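Local coordinates for Dps family DNA-binding stress response protein (Thermosynechococcus elongatus, PDB 2C41) that probably binds and oxidises iron and binds DNA as a twelve-subunit Dps-family assembly with the ferritin-like fold, consistent with a part in antioxidant defence, at residues C[22-27]-C[84-89]; C[35-40]-C[92-97]; C[59-64]-C[129-134]. One frame throughout, in Å; residues are numbered along the deposited sequence.

All three contacts belong to one ferritin-like subunit and tie its four long helices and its long connection together. Along the chain their segments interleave; 84-89 of contact 1 and 92-97 of contact 2 follow closely in the connection that runs along helix 6-35 and enters helix 95-122, with contact centres about 19 Å apart. Contact 1 meets contact 3, whose centre is about 16 Å away, through Val23 CG2 on Ile59 CG2 at 3.7 Å. Contacts 2 and 3 lie on opposite sides of the chain's centre, their nearest atoms about 18 Å apart. All touch the second subunit, and a bound triethylene glycol, probably from crystallisation, lies about 3 Å from the side chain of Arg134.

Contact 1. Residues C[22-27]-C[84-89]; sequences AVVMYL and ATVTPS
Val24, on helix 6-35, meets Ala84, Val86 and Pro88 of the connecting loop with its two methyl groups; the side-chain contacts are apolar, and no hydrogen bond joins the segments. The branches divide the work. CG1 of Val24 touches CG2 of Val86 at 3.6 Å, the two side chains lying alongside each other, while the CB atom of Val24 is 3.7 Å from the same Val86 CG2. Placing CG1 anti to the backbone N (chi1 173°) also brings this methyl to the proline, where Val24 CG1 lies 3.6 Å from Pro88 CA and 3.9 Å from its CB. The other branch, Val24 CG2, meets Ala84 CB at 3.7 Å, just where the chain leaves helix 80-83.

Backbone proximity is centred on the same valine: the CA atoms of Val24 and Pro88 are 6.0 Å apart. A polar tie lies at the loop's margin, where the Ser89 hydroxyl bonds Lys31 and Glu101. Pro88 packs on Pro77 of the second subunit.

A long connection laid over helix 6-35, with Val86 also reaching Ile109 of helix 95-122, is a feature of the ferritin-like fold, in which such a crossover joins the second and third long helices.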
ATOM      1  N   ALA C  22      -7.676  25.902 -18.268  1.00 12.61           N
ATOM      2  CA  ALA C  22      -7.662  24.832 -17.266  1.00 12.73           C
ATOM      3  C   ALA C  22      -7.923  25.400 -15.865  1.00 12.75           C
ATOM      4  O   ALA C  22      -8.681  24.822 -15.076  1.00 12.71           O
ATOM      5  CB  ALA C  22      -6.348  24.077 -17.306  1.00 12.68           C
ATOM      6  N   VAL C  23      -7.298  26.535 -15.563  1.00 12.64           N
ATOM      7  CA  VAL C  23      -7.481  27.198 -14.263  1.00 12.85           C
ATOM      8  C   VAL C  23      -8.942  27.629 -14.065  1.00 13.08           C
ATOM      9  O   VAL C  23      -9.542  27.337 -13.029  1.00 12.92           O
ATOM     10  CB  VAL C  23      -6.530  28.410 -14.107  1.00 12.84           C
ATOM     11  CG1 VAL C  23      -6.891  29.234 -12.864  1.00 12.49           C
ATOM     12  CG2 VAL C  23      -5.072  27.925 -14.052  1.00 13.26           C
ATOM     13  N   VAL C  24      -9.515  28.317 -15.058  1.00 13.20           N
ATOM     14  CA  VAL C  24     -10.908  28.783 -14.954  1.00 13.40           C
ATOM     15  C   VAL C  24     -11.887  27.608 -14.914  1.00 13.65           C
ATOM     16  O   VAL C  24     -12.838  27.609 -14.127  1.00 13.24           O
ATOM     17  CB  VAL C  24     -11.276  29.777 -16.095  1.00 13.77           C
ATOM     18  CG1 VAL C  24     -12.783  30.132 -16.084  1.00 14.54           C
ATOM     19  CG2 VAL C  24     -10.432  31.017 -15.963  1.00 13.69           C
ATOM     20  N   MET C  25     -11.649  26.609 -15.756  1.00 13.63           N
ATOM     21  CA  MET C  25     -12.483  25.420 -15.786  1.00 14.13           C
ATOM     22  C   MET C  25     -12.456  24.694 -14.439  1.00 13.89           C
ATOM     23  O   MET C  25     -13.485  24.225 -13.943  1.00 13.81           O
ATOM     24  CB  MET C  25     -11.991  24.481 -16.880  1.00 14.61           C
ATOM     25  CG  MET C  25     -13.019  23.490 -17.290  1.00 16.60           C
ATOM     26  SD  MET C  25     -14.389  24.320 -18.128  1.00 19.38           S
ATOM     27  CE  MET C  25     -15.396  22.864 -18.356  1.00 17.00           C
ATOM     28  N   TYR C  26     -11.266  24.605 -13.855  1.00 13.76           N
ATOM     29  CA  TYR C  26     -11.128  24.015 -12.529  1.00 13.76           C
ATOM     30  C   TYR C  26     -11.946  24.788 -11.489  1.00 13.58           C
ATOM     31  O   TYR C  26     -12.722  24.198 -10.728  1.00 13.00           O
ATOM     32  CB  TYR C  26      -9.655  23.940 -12.103  1.00 14.33           C
ATOM     33  CG  TYR C  26      -9.539  23.537 -10.659  1.00 15.40           C
ATOM     34  CD1 TYR C  26      -9.877  22.242 -10.263  1.00 17.08           C
ATOM     35  CD2 TYR C  26      -9.153  24.453  -9.684  1.00 15.92           C
ATOM     36  CE1 TYR C  26      -9.797  21.851  -8.932  1.00 16.94           C
ATOM     37  CE2 TYR C  26      -9.080  24.070  -8.335  1.00 17.39           C
ATOM     38  CZ  TYR C  26      -9.404  22.766  -7.986  1.00 16.35           C
ATOM     39  OH  TYR C  26      -9.340  22.348  -6.679  1.00 19.47           O
ATOM     40  N   LEU C  27     -11.767  26.105 -11.456  1.00 13.11           N
ATOM     41  CA  LEU C  27     -12.478  26.943 -10.494  1.00 13.09           C
ATOM     42  C   LEU C  27     -13.995  26.894 -10.711  1.00 12.81           C
ATOM     43  O   LEU C  27     -14.756  26.892  -9.740  1.00 12.57           O
ATOM     44  CB  LEU C  27     -11.944  28.376 -10.507  1.00 12.69           C
ATOM     45  CG  LEU C  27     -10.497  28.550 -10.020  1.00 13.93           C
ATOM     46  CD1 LEU C  27     -10.028  29.971 -10.280  1.00 14.55           C
ATOM     47  CD2 LEU C  27     -10.350  28.174  -8.541  1.00 13.96           C
ATOM     48  N   ALA C  84      -7.900  33.596 -20.592  1.00 16.86           N
ATOM     49  CA  ALA C  84      -8.857  32.502 -20.762  1.00 16.45           C
ATOM     50  C   ALA C  84      -9.933  32.847 -21.779  1.00 16.59           C
ATOM     51  O   ALA C  84     -10.388  33.992 -21.858  1.00 16.44           O
ATOM     52  CB  ALA C  84      -9.508  32.126 -19.422  1.00 16.61           C
ATOM     53  N   THR C  85     -10.326  31.848 -22.559  1.00 16.29           N
ATOM     54  CA  THR C  85     -11.449  31.976 -23.480  1.00 16.39           C
ATOM     55  C   THR C  85     -12.702  31.239 -23.005  1.00 16.69           C
ATOM     56  O   THR C  85     -13.789  31.514 -23.501  1.00 16.48           O
ATOM     57  CB  THR C  85     -11.086  31.506 -24.893  1.00 16.64           C
ATOM     58  OG1 THR C  85     -10.533  30.186 -24.825  1.00 16.43           O
ATOM     59  CG2 THR C  85     -10.072  32.458 -25.525  1.00 16.45           C
ATOM     60  N   VAL C  86     -12.558  30.307 -22.061  1.00 16.48           N
ATOM     61  CA  VAL C  86     -13.734  29.711 -21.412  1.00 16.72           C
ATOM     62  C   VAL C  86     -14.457  30.750 -20.548  1.00 16.80           C
ATOM     63  O   VAL C  86     -13.844  31.694 -20.051  1.00 16.81           O
ATOM     64  CB  VAL C  86     -13.409  28.445 -20.563  1.00 16.92           C
ATOM     65  CG1 VAL C  86     -12.847  27.350 -21.441  1.00 17.10           C
ATOM     66  CG2 VAL C  86     -12.458  28.774 -19.445  1.00 17.12           C
ATOM     67  N   THR C  87     -15.765  30.574 -20.397  1.00 16.83           N
ATOM     68  CA  THR C  87     -16.573  31.498 -19.607  1.00 17.08           C
ATOM     69  C   THR C  87     -16.383  31.224 -18.114  1.00 16.79           C
ATOM     70  O   THR C  87     -16.676  30.110 -17.644  1.00 16.70           O
ATOM     71  CB  THR C  87     -18.078  31.377 -19.952  1.00 17.39           C
ATOM     72  OG1 THR C  87     -18.285  31.741 -21.323  1.00 18.85           O
ATOM     73  CG2 THR C  87     -18.905  32.288 -19.062  1.00 18.19           C
ATOM     74  N   PRO C  88     -15.901  32.230 -17.355  1.00 16.59           N
ATOM     75  CA  PRO C  88     -15.889  32.029 -15.907  1.00 16.62           C
ATOM     76  C   PRO C  88     -17.327  32.074 -15.393  1.00 16.57           C
ATOM     77  O   PRO C  88     -18.114  32.926 -15.815  1.00 16.45           O
ATOM     78  CB  PRO C  88     -15.065  33.215 -15.386  1.00 16.57           C
ATOM     79  CG  PRO C  88     -15.251  34.285 -16.420  1.00 16.79           C
ATOM     80  CD  PRO C  88     -15.379  33.560 -17.737  1.00 17.14           C
ATOM     81  N   SER C  89     -17.681  31.134 -14.526  1.00 16.30           N
ATOM     82  CA  SER C  89     -19.059  31.014 -14.072  1.00 16.33           C
ATOM     83  C   SER C  89     -19.468  32.255 -13.293  1.00 16.88           C
ATOM     84  O   SER C  89     -18.684  32.771 -12.497  1.00 16.46           O
ATOM     85  CB  SER C  89     -19.230  29.773 -13.202  1.00 15.94           C
ATOM     86  OG  SER C  89     -20.607  29.490 -13.014  1.00 14.87           O
TER

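Contact 2. Residues C[35-40]-C[92-97]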
ATOM      1  N   LEU C  35     -21.833  24.323  -4.821  1.00 14.28           N
ATOM      2  CA  LEU C  35     -23.163  24.921  -4.905  1.00 14.74           C
ATOM      3  C   LEU C  35     -24.245  23.983  -5.421  1.00 15.05           C
ATOM      4  O   LEU C  35     -25.414  24.352  -5.469  1.00 15.06           O
ATOM      5  CB  LEU C  35     -23.127  26.213  -5.733  1.00 14.56           C
ATOM      6  CG  LEU C  35     -22.202  27.332  -5.226  1.00 16.33           C
ATOM      7  CD1 LEU C  35     -22.529  28.631  -5.928  1.00 17.49           C
ATOM      8  CD2 LEU C  35     -22.278  27.523  -3.701  1.00 17.90           C
ATOM      9  N   THR C  36     -23.864  22.770  -5.797  1.00 15.48           N
ATOM     10  CA  THR C  36     -24.862  21.813  -6.258  1.00 16.09           C
ATOM     11  C   THR C  36     -25.814  21.450  -5.093  1.00 15.53           C
ATOM     12  O   THR C  36     -25.461  21.576  -3.912  1.00 15.30           O
ATOM     13  CB  THR C  36     -24.219  20.600  -6.987  1.00 16.85           C
ATOM     14  OG1 THR C  36     -25.221  19.883  -7.734  1.00 19.55           O
ATOM     15  CG2 THR C  36     -23.504  19.683  -6.011  1.00 17.56           C
ATOM     16  N   TYR C  37     -27.030  21.050  -5.437  1.00 15.26           N
ATOM     17  CA  TYR C  37     -28.088  20.867  -4.443  1.00 14.95           C
ATOM     18  C   TYR C  37     -29.151  19.932  -4.999  1.00 14.75           C
ATOM     19  O   TYR C  37     -29.152  19.625  -6.192  1.00 14.81           O
ATOM     20  CB  TYR C  37     -28.714  22.222  -4.087  1.00 15.19           C
ATOM     21  CG  TYR C  37     -29.360  22.924  -5.269  1.00 15.07           C
ATOM     22  CD1 TYR C  37     -30.720  22.756  -5.544  1.00 15.58           C
ATOM     23  CD2 TYR C  37     -28.608  23.751  -6.116  1.00 15.04           C
ATOM     24  CE1 TYR C  37     -31.321  23.392  -6.645  1.00 15.29           C
ATOM     25  CE2 TYR C  37     -29.191  24.393  -7.211  1.00 15.10           C
ATOM     26  CZ  TYR C  37     -30.546  24.213  -7.471  1.00 16.49           C
ATOM     27  OH  TYR C  37     -31.127  24.850  -8.553  1.00 16.15           O
ATOM     28  N   GLY C  38     -30.060  19.495  -4.132  1.00 14.49           N
ATOM     29  CA  GLY C  38     -31.168  18.653  -4.536  1.00 14.40           C
ATOM     30  C   GLY C  38     -30.894  17.183  -4.281  1.00 14.32           C
ATOM     31  O   GLY C  38     -29.821  16.816  -3.786  1.00 14.11           O
ATOM     32  N   PRO C  39     -31.858  16.321  -4.638  1.00 14.47           N
ATOM     33  CA  PRO C  39     -31.786  14.881  -4.361  1.00 14.53           C
ATOM     34  C   PRO C  39     -30.609  14.136  -5.012  1.00 14.10           C
ATOM     35  O   PRO C  39     -30.353  12.983  -4.661  1.00 14.49           O
ATOM     36  CB  PRO C  39     -33.116  14.349  -4.914  1.00 14.61           C
ATOM     37  CG  PRO C  39     -34.020  15.528  -4.988  1.00 15.18           C
ATOM     38  CD  PRO C  39     -33.128  16.696  -5.291  1.00 14.73           C
ATOM     39  N   LEU C  40     -29.922  14.779  -5.956  1.00 13.76           N
ATOM     40  CA  LEU C  40     -28.753  14.187  -6.608  1.00 13.46           C
ATOM     41  C   LEU C  40     -27.450  14.660  -5.969  1.00 13.32           C
ATOM     42  O   LEU C  40     -26.364  14.462  -6.539  1.00 13.38           O
ATOM     43  CB  LEU C  40     -28.740  14.532  -8.104  1.00 13.57           C
ATOM     44  CG  LEU C  40     -30.045  14.309  -8.875  1.00 13.90           C
ATOM     45  CD1 LEU C  40     -29.903  14.772 -10.328  1.00 15.57           C
ATOM     46  CD2 LEU C  40     -30.499  12.851  -8.803  1.00 14.58           C
ATOM     47  N   GLN C  92     -25.975  32.926  -9.514  1.00 19.63           N
ATOM     48  CA  GLN C  92     -26.667  31.742  -9.017  1.00 20.14           C
ATOM     49  C   GLN C  92     -27.186  30.918 -10.196  1.00 19.67           C
ATOM     50  O   GLN C  92     -27.816  31.451 -11.108  1.00 20.17           O
ATOM     51  CB  GLN C  92     -27.816  32.147  -8.086  1.00 20.58           C
ATOM     52  CG  GLN C  92     -27.402  33.043  -6.917  1.00 23.20           C
ATOM     53  CD  GLN C  92     -26.780  32.279  -5.756  1.00 26.85           C
ATOM     54  OE1 GLN C  92     -27.231  31.190  -5.393  1.00 29.03           O
ATOM     55  NE2 GLN C  92     -25.752  32.864  -5.149  1.00 29.38           N
ATOM     56  N   LEU C  93     -26.897  29.621 -10.177  1.00 18.62           N
ATOM     57  CA  LEU C  93     -27.281  28.723 -11.265  1.00 17.89           C
ATOM     58  C   LEU C  93     -28.017  27.508 -10.720  1.00 17.23           C
ATOM     59  O   LEU C  93     -27.718  27.040  -9.612  1.00 16.95           O
ATOM     60  CB  LEU C  93     -26.041  28.234 -12.022  1.00 17.87           C
ATOM     61  CG  LEU C  93     -25.040  29.242 -12.604  1.00 19.35           C
ATOM     62  CD1 LEU C  93     -23.845  28.496 -13.190  1.00 19.18           C
ATOM     63  CD2 LEU C  93     -25.694  30.124 -13.652  1.00 19.91           C
ATOM     64  N   THR C  94     -28.957  26.981 -11.500  1.00 16.43           N
ATOM     65  CA  THR C  94     -29.537  25.678 -11.181  1.00 15.78           C
ATOM     66  C   THR C  94     -28.506  24.607 -11.502  1.00 15.44           C
ATOM     67  O   THR C  94     -27.524  24.870 -12.219  1.00 14.94           O
ATOM     68  CB  THR C  94     -30.816  25.374 -11.995  1.00 16.06           C
ATOM     69  OG1 THR C  94     -30.479  25.200 -13.380  1.00 15.21           O
ATOM     70  CG2 THR C  94     -31.868  26.489 -11.840  1.00 15.58           C
ATOM     71  N   VAL C  95     -28.719  23.401 -10.987  1.00 15.47           N
ATOM     72  CA  VAL C  95     -27.840  22.281 -11.326  1.00 15.45           C
ATOM     73  C   VAL C  95     -27.825  22.045 -12.845  1.00 15.27           C
ATOM     74  O   VAL C  95     -26.756  21.858 -13.436  1.00 14.86           O
ATOM     75  CB  VAL C  95     -28.207  20.997 -10.537  1.00 15.78           C
ATOM     76  CG1 VAL C  95     -27.285  19.866 -10.909  1.00 16.79           C
ATOM     77  CG2 VAL C  95     -28.107  21.256  -9.035  1.00 16.13           C
ATOM     78  N   LYS C  96     -29.005  22.071 -13.472  1.00 15.05           N
ATOM     79  CA  LYS C  96     -29.089  21.917 -14.930  1.00 15.19           C
ATOM     80  C   LYS C  96     -28.214  22.951 -15.646  1.00 14.90           C
ATOM     81  O   LYS C  96     -27.470  22.604 -16.564  1.00 14.53           O
ATOM     82  CB  LYS C  96     -30.541  22.013 -15.408  1.00 15.61           C
ATOM     83  CG  LYS C  96     -30.693  21.911 -16.922  1.00 17.08           C
ATOM     84  CD  LYS C  96     -32.148  21.780 -17.326  1.00 20.22           C
ATOM     85  CE  LYS C  96     -32.247  21.483 -18.811  1.00 22.30           C
ATOM     86  NZ  LYS C  96     -33.433  20.633 -19.106  1.00 25.51           N
ATOM     87  N   GLN C  97     -28.313  24.210 -15.218  1.00 14.61           N
ATOM     88  CA  GLN C  97     -27.510  25.297 -15.782  1.00 15.04           C
ATOM     89  C   GLN C  97     -26.009  25.082 -15.597  1.00 14.62           C
ATOM     90  O   GLN C  97     -25.226  25.378 -16.491  1.00 14.35           O
ATOM     91  CB  GLN C  97     -27.918  26.648 -15.187  1.00 14.91           C
ATOM     92  CG  GLN C  97     -29.190  27.202 -15.809  1.00 16.03           C
ATOM     93  CD  GLN C  97     -29.759  28.409 -15.071  1.00 18.12           C
ATOM     94  OE1 GLN C  97     -29.515  28.612 -13.873  1.00 16.76           O
ATOM     95  NE2 GLN C  97     -30.547  29.214 -15.793  1.00 20.93           N
TER
HETATM   96  O   HOH W   1     -26.594  27.233  -6.950  1.00 30.66           O
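Leu93 meets the ring of Tyr37 through its backbone: its carbonyl O lies at the ring edge, 3.9 Å from Tyr37 CE2. The same oxygen accepts a hydrogen bond from a water at 2.9 Å, and that water makes a second, weak bond to Leu35 O, a thin bridge between the segments.

Next comes Thr94, whose side chain the phenol end of Tyr37 crosses at a slant, its OH against CA and CB. Tyr37 OH is 3.2 Å from Thr94 CA, but this is only packing; the hydroxyl bonds Gly153 O of the third subunit. Thr94 is the N-cap of helix 95-122. Its OG1 accepts from Gln97 N at 3.0 Å, while Thr94 N gives a nearly straight bond (168°) to Gln97 OE1, completing a capping box.

Val95 follows, inside the first turn, and supplies the main apolar touch. Its CG2 sits over one face of the Tyr37 ring, 4.0 Å from the centroid and 19° off the normal, a CH-pi contact displaced toward the rim. The ring reaches this methyl because chi1 of 61° sets Tyr37 CG between its backbone N and carbonyl carbon. Val95 CG2 also lies 3.5 Å from Thr36 OG1, a hydroxyl buried here without a hydrogen-bond partner. An alanine in place of Tyr37 would remove the ring beneath Val95 CG2 and would probably leave Gly153 O of the third subunit without this donor.

The turn after helix 6-35 is thus packed against the start of helix 95-122, with Leu44 of helix 41-68 touching both Thr36 and Val95.

Contact 3. Residues C[59-64]-C[129-134]; sequences IDELAE and ADLYTR
Leu62 and Leu131 form the packed side of this helix pair, and Glu61 with Arg134 the polar rim. The short axes run nearly antiparallel, at 163°, and come no closer than 11.4 Å, a wide spacing that the side chains have to span.

On the buried side, Leu62 CD2 is the methyl common to both apolar contacts: it lies 4.0 Å from Leu131 CD2 and 3.8 Å from Tyr132 CE2, the leucine and tyrosine side chains being roughly perpendicular. Leu135 adds to the apolar cover over Leu62, and the Tyr132 hydroxyl is held by Thr14 of helix 6-35.

Toward the looser rim, Arg134 grips Glu61 end-on, one nitrogen to each carboxylate oxygen, with a weak further bond from NH2 to OE2. NH2 of Arg134 donates to Glu61 OE1 at 3.0 Å on its syn lone pair and almost straight (170°), while NH1 of Arg134 reaches Glu61 OE2 at 2.8 Å, also on the syn side but 21° out of the carboxylate plane. The chain of Arg134, bent at chi3, meets an extended Glu61 head-on, and their flat groups are nearly coplanar. Leu131 CD1 lies 3.9 Å from Glu61 OE2, so the ion pair borders directly on the apolar core.

Charge and hydrophobic packing thus jointly join helices 41-68 and 126-149, and the close opposite charges would probably favour the ionised forms of both groups.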
ATOM      1  N   ILE C  59      -3.395  21.838 -15.311  1.00 13.30           N
ATOM      2  CA  ILE C  59      -2.833  23.167 -15.102  1.00 13.44           C
ATOM      3  C   ILE C  59      -1.306  23.117 -15.108  1.00 13.55           C
ATOM      4  O   ILE C  59      -0.655  23.840 -15.863  1.00 13.09           O
ATOM      5  CB  ILE C  59      -3.333  23.819 -13.786  1.00 13.19           C
ATOM      6  CG1 ILE C  59      -4.858  24.008 -13.828  1.00 13.91           C
ATOM      7  CG2 ILE C  59      -2.611  25.144 -13.555  1.00 13.74           C
ATOM      8  CD1 ILE C  59      -5.487  24.251 -12.473  1.00 13.77           C
ATOM      9  N   ASP C  60      -0.738  22.257 -14.273  1.00 13.47           N
ATOM     10  CA  ASP C  60       0.713  22.164 -14.181  1.00 14.05           C
ATOM     11  C   ASP C  60       1.343  21.610 -15.465  1.00 13.95           C
ATOM     12  O   ASP C  60       2.418  22.056 -15.870  1.00 14.11           O
ATOM     13  CB  ASP C  60       1.125  21.330 -12.973  1.00 14.12           C
ATOM     14  CG  ASP C  60       2.585  21.507 -12.633  1.00 14.98           C
ATOM     15  OD1 ASP C  60       3.359  20.575 -12.901  1.00 16.70           O
ATOM     16  OD2 ASP C  60       2.962  22.591 -12.152  1.00 15.99           O
ATOM     17  N   GLU C  61       0.664  20.664 -16.118  1.00 14.01           N
ATOM     18  CA  GLU C  61       1.165  20.081 -17.368  1.00 14.19           C
ATOM     19  C   GLU C  61       1.285  21.142 -18.466  1.00 13.95           C
ATOM     20  O   GLU C  61       2.299  21.212 -19.167  1.00 13.49           O
ATOM     21  CB  GLU C  61       0.239  18.976 -17.863  1.00 14.74           C
ATOM     22  CG  GLU C  61       0.197  17.754 -16.996  1.00 16.53           C
ATOM     23  CD  GLU C  61      -0.182  16.548 -17.807  1.00 21.12           C
ATOM     24  OE1 GLU C  61      -1.384  16.244 -17.886  1.00 22.37           O
ATOM     25  OE2 GLU C  61       0.724  15.939 -18.401  1.00 22.81           O
ATOM     26  N   LEU C  62       0.238  21.952 -18.603  1.00 13.51           N
ATOM     27  CA  LEU C  62       0.191  23.008 -19.615  1.00 13.62           C
ATOM     28  C   LEU C  62       1.145  24.156 -19.288  1.00 13.87           C
ATOM     29  O   LEU C  62       1.782  24.721 -20.184  1.00 14.41           O
ATOM     30  CB  LEU C  62      -1.240  23.525 -19.778  1.00 13.16           C
ATOM     31  CG  LEU C  62      -2.214  22.526 -20.414  1.00 12.56           C
ATOM     32  CD1 LEU C  62      -3.672  22.927 -20.097  1.00 13.07           C
ATOM     33  CD2 LEU C  62      -1.965  22.419 -21.921  1.00 12.91           C
ATOM     34  N   ALA C  63       1.255  24.483 -18.002  1.00 13.85           N
ATOM     35  CA  ALA C  63       2.159  25.539 -17.563  1.00 13.65           C
ATOM     36  C   ALA C  63       3.610  25.144 -17.784  1.00 13.58           C
ATOM     37  O   ALA C  63       4.384  25.894 -18.374  1.00 13.54           O
ATOM     38  CB  ALA C  63       1.914  25.873 -16.099  1.00 14.18           C
ATOM     39  N   GLU C  64       3.976  23.947 -17.338  1.00 13.60           N
ATOM     40  CA  GLU C  64       5.368  23.517 -17.461  1.00 13.79           C
ATOM     41  C   GLU C  64       5.777  23.223 -18.907  1.00 13.78           C
ATOM     42  O   GLU C  64       6.958  23.330 -19.253  1.00 13.87           O
ATOM     43  CB  GLU C  64       5.673  22.376 -16.490  1.00 13.45           C
ATOM     44  CG  GLU C  64       5.403  22.806 -15.036  1.00 13.91           C
ATOM     45  CD  GLU C  64       6.221  22.067 -14.011  1.00 15.90           C
ATOM     46  OE1 GLU C  64       6.569  20.880 -14.240  1.00 16.72           O
ATOM     47  OE2 GLU C  64       6.501  22.687 -12.964  1.00 16.44           O
ATOM     48  N   ALA C 129       1.793  18.650 -29.386  1.00 13.21           N
ATOM     49  CA  ALA C 129       0.658  18.032 -30.087  1.00 13.38           C
ATOM     50  C   ALA C 129       0.150  16.824 -29.295  1.00 13.58           C
ATOM     51  O   ALA C 129      -1.055  16.633 -29.133  1.00 13.56           O
ATOM     52  CB  ALA C 129       1.043  17.619 -31.503  1.00 13.32           C
ATOM     53  N   ASP C 130       1.083  16.029 -28.771  1.00 13.56           N
ATOM     54  CA  ASP C 130       0.739  14.847 -27.982  1.00 13.65           C
ATOM     55  C   ASP C 130       0.017  15.226 -26.691  1.00 13.31           C
ATOM     56  O   ASP C 130      -0.961  14.584 -26.320  1.00 13.26           O
ATOM     57  CB  ASP C 130       1.987  14.016 -27.655  1.00 13.89           C
ATOM     58  CG  ASP C 130       1.661  12.794 -26.824  1.00 14.31           C
ATOM     59  OD1 ASP C 130       1.000  11.874 -27.352  1.00 15.94           O
ATOM     60  OD2 ASP C 130       2.030  12.773 -25.634  1.00 15.88           O
ATOM     61  N   LEU C 131       0.502  16.268 -26.021  1.00 13.07           N
ATOM     62  CA  LEU C 131      -0.112  16.755 -24.797  1.00 13.20           C
ATOM     63  C   LEU C 131      -1.581  17.101 -25.053  1.00 13.22           C
ATOM     64  O   LEU C 131      -2.466  16.620 -24.346  1.00 12.95           O
ATOM     65  CB  LEU C 131       0.658  17.967 -24.249  1.00 12.94           C
ATOM     66  CG  LEU C 131       0.143  18.607 -22.956  1.00 13.34           C
ATOM     67  CD1 LEU C 131       0.039  17.591 -21.825  1.00 14.19           C
ATOM     68  CD2 LEU C 131       1.035  19.777 -22.555  1.00 14.14           C
ATOM     69  N   TYR C 132      -1.836  17.903 -26.085  1.00 13.00           N
ATOM     70  CA  TYR C 132      -3.208  18.270 -26.433  1.00 13.15           C
ATOM     71  C   TYR C 132      -4.049  17.056 -26.817  1.00 13.36           C
ATOM     72  O   TYR C 132      -5.240  16.981 -26.489  1.00 13.14           O
ATOM     73  CB  TYR C 132      -3.220  19.293 -27.577  1.00 13.13           C
ATOM     74  CG  TYR C 132      -2.756  20.681 -27.182  1.00 12.85           C
ATOM     75  CD1 TYR C 132      -1.922  21.423 -28.022  1.00 13.49           C
ATOM     76  CD2 TYR C 132      -3.156  21.258 -25.970  1.00 14.24           C
ATOM     77  CE1 TYR C 132      -1.495  22.694 -27.663  1.00 13.00           C
ATOM     78  CE2 TYR C 132      -2.734  22.529 -25.604  1.00 13.51           C
ATOM     79  CZ  TYR C 132      -1.905  23.241 -26.459  1.00 14.18           C
ATOM     80  OH  TYR C 132      -1.513  24.503 -26.099  1.00 13.56           O
ATOM     81  N   THR C 133      -3.420  16.116 -27.521  1.00 13.12           N
ATOM     82  CA  THR C 133      -4.093  14.899 -27.988  1.00 13.25           C
ATOM     83  C   THR C 133      -4.534  14.020 -26.814  1.00 13.27           C
ATOM     84  O   THR C 133      -5.629  13.456 -26.833  1.00 13.31           O
ATOM     85  CB  THR C 133      -3.212  14.118 -28.961  1.00 12.93           C
ATOM     86  OG1 THR C 133      -2.971  14.924 -30.122  1.00 13.79           O
ATOM     87  CG2 THR C 133      -3.889  12.810 -29.402  1.00 13.54           C
ATOM     88  N   ARG C 134      -3.683  13.919 -25.795  1.00 13.02           N
ATOM     89  CA  ARG C 134      -4.030  13.175 -24.577  1.00 13.36           C
ATOM     90  C   ARG C 134      -5.107  13.900 -23.762  1.00 13.05           C
ATOM     91  O   ARG C 134      -6.123  13.307 -23.377  1.00 12.61           O
ATOM     92  CB  ARG C 134      -2.776  12.925 -23.727  1.00 12.58           C
ATOM     93  CG  ARG C 134      -3.064  12.311 -22.348  1.00 14.52           C
ATOM     94  CD  ARG C 134      -1.811  11.753 -21.684  1.00 15.23           C
ATOM     95  NE  ARG C 134      -0.716  12.724 -21.616  1.00 17.78           N
ATOM     96  CZ  ARG C 134      -0.597  13.692 -20.703  1.00 19.50           C
ATOM     97  NH1 ARG C 134       0.452  14.508 -20.752  1.00 18.82           N
ATOM     98  NH2 ARG C 134      -1.502  13.845 -19.734  1.00 18.72           N
TER